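Local coordinates for core protein VP4 (Bluetongue virus, PDB 2JHP) that caps viral messenger RNA as a multifunctional enzyme, with guanine and S-adenosylhomocysteine pockets, and forms part of the inner capsid, at residues Y334-F339 / R364-M369; S528-R533 / H554-L559. One frame throughout, in Å; residues are numbered along the deposited sequence.

Interaction 1. Residues Y334-F339 / R364-M369; sequences YELRNF and RDVRKM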
ATOM      1  N   TYR A 334     -24.336   0.344  26.211  1.00 13.95           N
ATOM      2  CA  TYR A 334     -23.642   1.504  26.786  1.00 12.78           C
ATOM      3  C   TYR A 334     -22.361   1.135  27.498  1.00 11.33           C
ATOM      4  O   TYR A 334     -22.220   1.292  28.714  1.00 16.26           O
ATOM      5  CB  TYR A 334     -24.566   2.321  27.678  1.00 15.77           C
ATOM      6  CG  TYR A 334     -25.523   3.146  26.871  1.00 37.95           C
ATOM      7  CD1 TYR A 334     -26.833   2.721  26.674  1.00 11.09           C
ATOM      8  CD2 TYR A 334     -25.109   4.336  26.277  1.00 98.15           C
ATOM      9  CE1 TYR A 334     -27.719   3.466  25.922  1.00 -6.95           C
ATOM     10  CE2 TYR A 334     -25.977   5.088  25.518  1.00-16.56           C
ATOM     11  CZ  TYR A 334     -27.286   4.653  25.350  1.00 29.11           C
ATOM     12  OH  TYR A 334     -28.164   5.398  24.610  1.00-15.39           O
ATOM     13  N   GLU A 335     -21.425   0.662  26.696  1.00 15.00           N
ATOM     14  CA  GLU A 335     -20.136   0.180  27.152  1.00 21.78           C
ATOM     15  C   GLU A 335     -19.088   0.606  26.134  1.00 14.74           C
ATOM     16  O   GLU A 335     -19.295   0.497  24.918  1.00 19.03           O
ATOM     17  CB  GLU A 335     -20.189  -1.337  27.266  1.00 39.57           C
ATOM     18  CG  GLU A 335     -18.955  -1.990  27.803  1.00 31.98           C
ATOM     19  CD  GLU A 335     -19.135  -3.488  27.922  1.00 42.34           C
ATOM     20  OE1 GLU A 335     -19.889  -3.917  28.824  1.00 33.42           O
ATOM     21  OE2 GLU A 335     -18.531  -4.235  27.114  1.00 25.25           O
ATOM     22  N   LEU A 336     -17.978   1.122  26.639  1.00 18.89           N
ATOM     23  CA  LEU A 336     -16.859   1.518  25.798  1.00 20.10           C
ATOM     24  C   LEU A 336     -15.665   0.672  26.172  1.00 29.41           C
ATOM     25  O   LEU A 336     -15.786  -0.249  26.984  1.00 19.24           O
ATOM     26  CB  LEU A 336     -16.530   2.998  26.001  1.00 19.82           C
ATOM     27  CG  LEU A 336     -17.678   3.998  25.838  1.00  2.32           C
ATOM     28  CD1 LEU A 336     -17.234   5.328  26.368  1.00  7.80           C
ATOM     29  CD2 LEU A 336     -18.153   4.132  24.394  1.00 19.26           C
ATOM     30  N   ARG A 337     -14.520   0.979  25.572  1.00 21.15           N
ATOM     31  CA  ARG A 337     -13.256   0.362  25.960  1.00 12.65           C
ATOM     32  C   ARG A 337     -12.280   1.431  26.407  1.00 17.31           C
ATOM     33  O   ARG A 337     -12.222   2.523  25.837  1.00 24.63           O
ATOM     34  CB  ARG A 337     -12.667  -0.473  24.821  1.00  7.10           C
ATOM     35  CG  ARG A 337     -13.431  -1.751  24.522  1.00 22.09           C
ATOM     36  CD  ARG A 337     -13.383  -2.713  25.690  1.00  6.06           C
ATOM     37  NE  ARG A 337     -14.421  -3.732  25.588  1.00  4.35           N
ATOM     38  CZ  ARG A 337     -14.639  -4.686  26.491  1.00 39.15           C
ATOM     39  NH1 ARG A 337     -13.873  -4.786  27.571  1.00 12.92           N
ATOM     40  NH2 ARG A 337     -15.621  -5.556  26.307  1.00 13.17           N
ATOM     41  N   ASN A 338     -11.540   1.114  27.456  1.00 19.22           N
ATOM     42  CA  ASN A 338     -10.592   2.040  28.031  1.00 15.04           C
ATOM     43  C   ASN A 338      -9.209   1.626  27.612  1.00 22.76           C
ATOM     44  O   ASN A 338      -8.696   0.612  28.081  1.00 22.65           O
ATOM     45  CB  ASN A 338     -10.704   2.034  29.556  1.00 24.31           C
ATOM     46  CG  ASN A 338      -9.846   3.098  30.217  1.00 26.33           C
ATOM     47  OD1 ASN A 338      -9.840   3.215  31.434  1.00 29.22           O
ATOM     48  ND2 ASN A 338      -9.117   3.871  29.424  1.00  9.37           N
ATOM     49  N   PHE A 339      -8.624   2.395  26.702  1.00 25.58           N
ATOM     50  CA  PHE A 339      -7.247   2.170  26.315  1.00 19.64           C
ATOM     51  C   PHE A 339      -6.305   2.950  27.232  1.00 20.79           C
ATOM     52  O   PHE A 339      -6.509   4.146  27.488  1.00 22.77           O
ATOM     53  CB  PHE A 339      -6.999   2.524  24.841  1.00  9.78           C
ATOM     54  CG  PHE A 339      -5.549   2.470  24.451  1.00 42.18           C
ATOM     55  CD1 PHE A 339      -4.887   1.250  24.346  1.00 15.17           C
ATOM     56  CD2 PHE A 339      -4.834   3.638  24.224  1.00 14.55           C
ATOM     57  CE1 PHE A 339      -3.543   1.200  24.004  1.00 13.46           C
ATOM     58  CE2 PHE A 339      -3.493   3.596  23.883  1.00 18.33           C
ATOM     59  CZ  PHE A 339      -2.845   2.379  23.772  1.00 26.72           C
ATOM     60  N   ARG A 364     -23.048  12.095  29.689  1.00 17.83           N
ATOM     61  CA  ARG A 364     -23.783  12.600  28.526  1.00 13.01           C
ATOM     62  C   ARG A 364     -23.008  12.558  27.198  1.00  1.99           C
ATOM     63  O   ARG A 364     -23.583  12.230  26.154  1.00  8.51           O
ATOM     64  CB  ARG A 364     -24.252  14.027  28.812  1.00 12.75           C
ATOM     65  CG  ARG A 364     -24.667  14.826  27.582  1.00 -8.03           C
ATOM     66  CD  ARG A 364     -24.625  16.340  27.841  1.00-13.05           C
ATOM     67  NE  ARG A 364     -25.607  16.771  28.835  1.00 18.04           N
ATOM     68  CZ  ARG A 364     -25.345  17.012  30.119  1.00 29.32           C
ATOM     69  NH1 ARG A 364     -24.112  16.878  30.604  1.00 77.01           N
ATOM     70  NH2 ARG A 364     -26.332  17.404  30.923  1.00 -9.99           N
ATOM     71  N   ASP A 365     -21.721  12.904  27.234  1.00 -0.67           N
ATOM     72  CA  ASP A 365     -20.911  12.976  26.022  1.00  3.84           C
ATOM     73  C   ASP A 365     -20.384  11.594  25.658  1.00 13.52           C
ATOM     74  O   ASP A 365     -20.089  11.289  24.490  1.00 16.53           O
ATOM     75  CB  ASP A 365     -19.756  13.953  26.220  1.00 16.93           C
ATOM     76  CG  ASP A 365     -20.232  15.366  26.467  1.00 15.37           C
ATOM     77  OD1 ASP A 365     -20.871  15.954  25.564  1.00 48.92           O
ATOM     78  OD2 ASP A 365     -19.965  15.887  27.568  1.00 40.56           O
ATOM     79  N   VAL A 366     -20.269  10.765  26.687  1.00  8.98           N
ATOM     80  CA  VAL A 366     -19.883   9.381  26.539  1.00 12.76           C
ATOM     81  C   VAL A 366     -21.130   8.544  26.185  1.00 13.65           C
ATOM     82  O   VAL A 366     -21.033   7.430  25.677  1.00 16.59           O
ATOM     83  CB  VAL A 366     -19.102   8.934  27.809  1.00 14.53           C
ATOM     84  CG1 VAL A 366     -19.660   7.671  28.415  1.00 -6.64           C
ATOM     85  CG2 VAL A 366     -17.602   8.791  27.492  1.00 20.52           C
ATOM     86  N   ARG A 367     -22.300   9.129  26.419  1.00  8.09           N
ATOM     87  CA  ARG A 367     -23.583   8.536  26.043  1.00  7.61           C
ATOM     88  C   ARG A 367     -23.837   8.760  24.552  1.00  6.71           C
ATOM     89  O   ARG A 367     -24.339   7.870  23.864  1.00 13.21           O
ATOM     90  CB  ARG A 367     -24.700   9.156  26.884  1.00 -0.95           C
ATOM     91  CG  ARG A 367     -25.958   8.327  27.039  1.00 52.37           C
ATOM     92  CD  ARG A 367     -26.394   8.284  28.507  1.00-12.62           C
ATOM     93  NE  ARG A 367     -25.545   7.355  29.261  1.00 -0.35           N
ATOM     94  CZ  ARG A 367     -25.518   7.248  30.591  1.00 46.70           C
ATOM     95  NH1 ARG A 367     -26.287   8.024  31.364  1.00 -4.60           N
ATOM     96  NH2 ARG A 367     -24.707   6.357  31.152  1.00 16.92           N
ATOM     97  N   LYS A 368     -23.478   9.951  24.065  1.00 19.34           N
ATOM     98  CA  LYS A 368     -23.582  10.288  22.646  1.00 15.88           C
ATOM     99  C   LYS A 368     -22.733   9.374  21.780  1.00 16.46           C
ATOM    100  O   LYS A 368     -23.174   8.950  20.710  1.00  2.03           O
ATOM    101  CB  LYS A 368     -23.173  11.741  22.380  1.00 10.30           C
ATOM    102  CG  LYS A 368     -24.308  12.650  21.908  1.00 -2.79           C
ATOM    103  CD  LYS A 368     -24.648  12.472  20.417  1.00 -8.24           C
ATOM    104  CE  LYS A 368     -26.013  13.078  20.083  1.00 11.73           C
ATOM    105  NZ  LYS A 368     -26.383  12.919  18.651  1.00 22.25           N
ATOM    106  N   MET A 369     -21.517   9.079  22.232  1.00 29.17           N
ATOM    107  CA  MET A 369     -20.604   8.270  21.435  1.00 19.80           C
ATOM    108  C   MET A 369     -21.262   6.955  21.012  1.00  3.96           C
ATOM    109  O   MET A 369     -21.286   6.623  19.821  1.00 15.38           O
ATOM    110  CB  MET A 369     -19.289   8.018  22.178  1.00 41.88           C
ATOM    111  CG  MET A 369     -18.354   9.207  22.198  1.00 16.39           C
ATOM    112  SD  MET A 369     -16.632   8.740  22.460  1.00 29.53           S
ATOM    113  CE  MET A 369     -16.610   8.403  24.211  1.00 33.28           C
TER
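Tyr334 meets Arg367, and Leu336 meets Val366 and Met369, where a helix packs against a strand of a Rossmann-like methyltransferase fold. The seven-stranded mixed sheet has the order 3-2-1-4-5-7-6 familiar from class I methyltransferases, and strand 335-341 is its antiparallel seventh strand, lying between 302-308 and 322-324. The apolar half of the contact converges on one methyl group. CD1 of Leu336 lies 3.7 Å from CG2 of Val366 and 3.9 Å from CG1 of Val366, so both branches of the valine touch it. Met369 adds its terminal methyl, CE, at 3.8 Å from the same Leu336 CD1; its chain runs extended past chi2 and then bends at chi3 (-77°), bringing CE to the leucine, and the two side chains cross at about a right angle. Tyr334, just ahead of the strand, reaches Arg367 on the same helix with one ring atom. Its CE2 is 3.6 Å from Arg367 CG, an oblique approach, and the backbone O of Arg367 lies in the ring plane at the edge, 3.6 Å from CE2. Arg367 is bent at chi2 and chi3, leaving its guanidinium plane 80° from the ring, and any cation-pi attraction would be weak.

Further out, Ile309 touches both Val366 and Arg367, while Tyr160 and Ile166 pack on Met369. Glu335 starts off away from the helix, and its OE1 forms a salt bridge with Lys306 NZ. Two polar groups at the tyrosine end find partners close by: Tyr334 OH hydrogen-bonds to Glu371 OE2, and Arg367 NH2 to the backbone O of Pro310.

Interaction 2. Residues S528-R533 / H554-L559; sequences SVLRVR and HLYVTL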
ATOM      1  N   SER A 528       3.924  13.872 -33.660  1.00  7.24           N
ATOM      2  CA  SER A 528       3.021  14.561 -34.562  1.00  3.95           C
ATOM      3  C   SER A 528       2.102  15.522 -33.789  1.00  7.99           C
ATOM      4  O   SER A 528       1.932  16.678 -34.174  1.00  8.30           O
ATOM      5  CB  SER A 528       2.248  13.554 -35.413  1.00 -7.50           C
ATOM      6  OG  SER A 528       3.061  13.067 -36.471  1.00 25.98           O
ATOM      7  N   VAL A 529       1.576  15.043 -32.667  1.00 10.46           N
ATOM      8  CA  VAL A 529       0.762  15.841 -31.760  1.00  9.25           C
ATOM      9  C   VAL A 529       1.534  17.038 -31.203  1.00 15.98           C
ATOM     10  O   VAL A 529       0.958  18.091 -30.935  1.00 20.04           O
ATOM     11  CB  VAL A 529       0.187  14.963 -30.618  1.00 10.26           C
ATOM     12  CG1 VAL A 529      -0.352  15.809 -29.439  1.00-10.59           C
ATOM     13  CG2 VAL A 529      -0.891  14.024 -31.166  1.00-10.68           C
ATOM     14  N   LEU A 530       2.838  16.882 -31.039  1.00  8.55           N
ATOM     15  CA  LEU A 530       3.680  17.981 -30.592  1.00 -8.13           C
ATOM     16  C   LEU A 530       3.850  19.015 -31.688  1.00  6.57           C
ATOM     17  O   LEU A 530       3.813  20.210 -31.434  1.00 18.24           O
ATOM     18  CB  LEU A 530       5.046  17.454 -30.178  1.00 -9.45           C
ATOM     19  CG  LEU A 530       5.856  18.200 -29.122  1.00 22.23           C
ATOM     20  CD1 LEU A 530       4.994  18.644 -27.938  1.00 21.91           C
ATOM     21  CD2 LEU A 530       6.998  17.295 -28.662  1.00 14.42           C
ATOM     22  N   ARG A 531       4.010  18.534 -32.910  1.00  9.90           N
ATOM     23  CA  ARG A 531       4.361  19.367 -34.045  1.00 -6.59           C
ATOM     24  C   ARG A 531       3.177  20.190 -34.570  1.00 -3.71           C
ATOM     25  O   ARG A 531       3.342  21.346 -34.965  1.00  7.93           O
ATOM     26  CB  ARG A 531       4.928  18.461 -35.127  1.00-11.31           C
ATOM     27  CG  ARG A 531       5.582  19.145 -36.300  1.00 -9.17           C
ATOM     28  CD  ARG A 531       6.651  18.234 -36.888  1.00 25.47           C
ATOM     29  NE  ARG A 531       6.381  16.842 -36.536  1.00-11.28           N
ATOM     30  CZ  ARG A 531       7.316  15.955 -36.203  1.00 28.09           C
ATOM     31  NH1 ARG A 531       6.962  14.711 -35.888  1.00  5.25           N
ATOM     32  NH2 ARG A 531       8.603  16.310 -36.179  1.00 13.80           N
ATOM     33  N   VAL A 532       1.984  19.601 -34.556  1.00-11.14           N
ATOM     34  CA  VAL A 532       0.783  20.318 -35.017  1.00 -9.56           C
ATOM     35  C   VAL A 532       0.190  21.219 -33.921  1.00 12.17           C
ATOM     36  O   VAL A 532      -0.656  22.071 -34.220  1.00 11.18           O
ATOM     37  CB  VAL A 532      -0.315  19.384 -35.606  1.00-10.91           C
ATOM     38  CG1 VAL A 532       0.214  18.610 -36.797  1.00 13.39           C
ATOM     39  CG2 VAL A 532      -0.873  18.448 -34.543  1.00  8.01           C
ATOM     40  N   ARG A 533       0.645  21.040 -32.674  1.00 13.31           N
ATOM     41  CA  ARG A 533       0.211  21.886 -31.550  1.00 20.91           C
ATOM     42  C   ARG A 533       1.233  22.895 -31.020  1.00 23.34           C
ATOM     43  O   ARG A 533       0.896  24.059 -30.817  1.00 17.67           O
ATOM     44  CB  ARG A 533      -0.332  21.040 -30.400  1.00 23.33           C
ATOM     45  CG  ARG A 533      -1.794  20.740 -30.562  1.00 31.58           C
ATOM     46  CD  ARG A 533      -2.305  19.836 -29.482  1.00 17.90           C
ATOM     47  NE  ARG A 533      -3.760  19.738 -29.575  1.00 21.41           N
ATOM     48  CZ  ARG A 533      -4.478  18.710 -29.145  1.00 23.54           C
ATOM     49  NH1 ARG A 533      -3.883  17.659 -28.590  1.00 45.34           N
ATOM     50  NH2 ARG A 533      -5.794  18.725 -29.291  1.00 23.95           N
ATOM     51  N   HIS A 554      14.060  11.947 -30.412  1.00  6.22           N
ATOM     52  CA  HIS A 554      13.563  10.963 -29.463  1.00  5.20           C
ATOM     53  C   HIS A 554      13.545  11.514 -28.044  1.00 13.73           C
ATOM     54  O   HIS A 554      12.593  11.293 -27.312  1.00 16.20           O
ATOM     55  CB  HIS A 554      14.452   9.729 -29.527  1.00  7.51           C
ATOM     56  CG  HIS A 554      13.931   8.563 -28.758  1.00 25.61           C
ATOM     57  ND1 HIS A 554      13.836   8.562 -27.383  1.00 23.75           N
ATOM     58  CD2 HIS A 554      13.496   7.349 -29.170  1.00 25.84           C
ATOM     59  CE1 HIS A 554      13.342   7.405 -26.983  1.00 53.88           C
ATOM     60  NE2 HIS A 554      13.127   6.651 -28.047  1.00 10.61           N
ATOM     61  N   LEU A 555      14.600  12.226 -27.661  1.00 17.77           N
ATOM     62  CA  LEU A 555      14.707  12.771 -26.301  1.00 16.00           C
ATOM     63  C   LEU A 555      13.797  13.983 -26.096  1.00 12.89           C
ATOM     64  O   LEU A 555      13.161  14.133 -25.046  1.00 37.64           O
ATOM     65  CB  LEU A 555      16.163  13.139 -25.962  1.00  7.17           C
ATOM     66  CG  LEU A 555      16.448  13.476 -24.491  1.00 21.10           C
ATOM     67  CD1 LEU A 555      16.285  12.265 -23.571  1.00 27.86           C
ATOM     68  CD2 LEU A 555      17.844  14.051 -24.350  1.00  9.43           C
ATOM     69  N   TYR A 556      13.768  14.846 -27.111  1.00 12.20           N
ATOM     70  CA  TYR A 556      13.004  16.075 -27.076  1.00 15.82           C
ATOM     71  C   TYR A 556      11.514  15.751 -27.008  1.00  7.84           C
ATOM     72  O   TYR A 556      10.770  16.385 -26.255  1.00 17.22           O
ATOM     73  CB  TYR A 556      13.334  16.944 -28.292  1.00 21.06           C
ATOM     74  CG  TYR A 556      12.408  18.130 -28.469  1.00  7.38           C
ATOM     75  CD1 TYR A 556      12.707  19.372 -27.898  1.00 30.05           C
ATOM     76  CD2 TYR A 556      11.220  18.003 -29.196  1.00 19.73           C
ATOM     77  CE1 TYR A 556      11.845  20.457 -28.055  1.00  3.22           C
ATOM     78  CE2 TYR A 556      10.353  19.070 -29.354  1.00  8.66           C
ATOM     79  CZ  TYR A 556      10.663  20.296 -28.789  1.00 -1.04           C
ATOM     80  OH  TYR A 556       9.787  21.349 -28.969  1.00 24.99           O
ATOM     81  N   VAL A 557      11.090  14.750 -27.776  1.00 13.61           N
ATOM     82  CA  VAL A 557       9.686  14.356 -27.789  1.00 14.69           C
ATOM     83  C   VAL A 557       9.277  13.697 -26.469  1.00 10.16           C
ATOM     84  O   VAL A 557       8.268  14.087 -25.882  1.00 20.08           O
ATOM     85  CB  VAL A 557       9.316  13.504 -29.031  1.00 14.72           C
ATOM     86  CG1 VAL A 557       7.960  12.851 -28.857  1.00  9.11           C
ATOM     87  CG2 VAL A 557       9.316  14.380 -30.299  1.00  5.35           C
ATOM     88  N   THR A 558      10.077  12.740 -25.995  1.00 17.31           N
ATOM     89  CA  THR A 558       9.797  12.036 -24.738  1.00 10.95           C
ATOM     90  C   THR A 558       9.585  13.012 -23.587  1.00 19.70           C
ATOM     91  O   THR A 558       8.595  12.903 -22.862  1.00 41.06           O
ATOM     92  CB  THR A 558      10.906  11.017 -24.346  1.00 17.46           C
ATOM     93  OG1 THR A 558      12.191  11.624 -24.505  1.00 50.32           O
ATOM     94  CG2 THR A 558      10.841   9.762 -25.208  1.00 26.85           C
ATOM     95  N   LEU A 559      10.496  13.975 -23.443  1.00 22.00           N
ATOM     96  CA  LEU A 559      10.367  15.026 -22.428  1.00  4.45           C
ATOM     97  C   LEU A 559       9.178  15.987 -22.648  1.00 15.13           C
ATOM     98  O   LEU A 559       8.342  16.200 -21.750  1.00 12.94           O
ATOM     99  CB  LEU A 559      11.655  15.834 -22.345  1.00  6.18           C
ATOM    100  CG  LEU A 559      12.814  15.212 -21.579  1.00 10.89           C
ATOM    101  CD1 LEU A 559      14.060  16.065 -21.781  1.00 41.92           C
ATOM    102  CD2 LEU A 559      12.473  15.073 -20.103  1.00121.53           C
TER
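Leu530 reaches across a helix-helix interface to Tyr556 and Val557, joining helix 523-533 to helix 551-561 in the helical C-terminal part of the chain. The backbones are close here, with the CA atoms of Leu530 and Val557 7.6 Å apart. Leu530 is the sole residue of 528-533 making the contact, and one of its methyls, CD2, does all the touching. With chi1 at -152°, CG stands roughly opposite the backbone N, and chi2 of 43° then turns CD2 toward both partners. Tyr556 also has CG trans to its backbone N (chi1 170°), which carries the ring toward Leu530; CE2 lies 3.9 Å from Leu530 CD2 in an oblique approach. Val557 divides its branches: CG1 takes the position opposite the backbone N, whereas CG2 sits beside that N and turns to the leucine. Every touching atom across the segments is carbon, and no hydrogen bond crosses. Val557 also packs on Leu523 and Ser527, about two turns and one turn back from Leu530, and Tyr556 also touches Glu621 and Lys625 of helix 612-625. The Leu530 and Val557 side chains run alongside each other in opposite senses, CD2 and CG2 4.1 Å apart.

In the fold
The two contacts lie on opposite sides of the chain's centre, their own centres about 62 Å apart, and share no helix or strand. Interaction 1 belongs to a domain with a methyltransferase-like sheet and is largely buried: a helix closes over one strand of a mixed sheet, and an apolar core is bordered by an aromatic and a basic residue whose polar ends are hydrogen-bonded to neighbours. Interaction 2 is a smaller, partly buried pairing of two helices, burying 116 Å² against 234 Å², and entirely apolar between its segments. Neither has a hydrogen bond across it; apolar and aromatic side-chain contacts carry both, with an arginine chain added in interaction 1, where polar groups are engaged by residues beyond the segments.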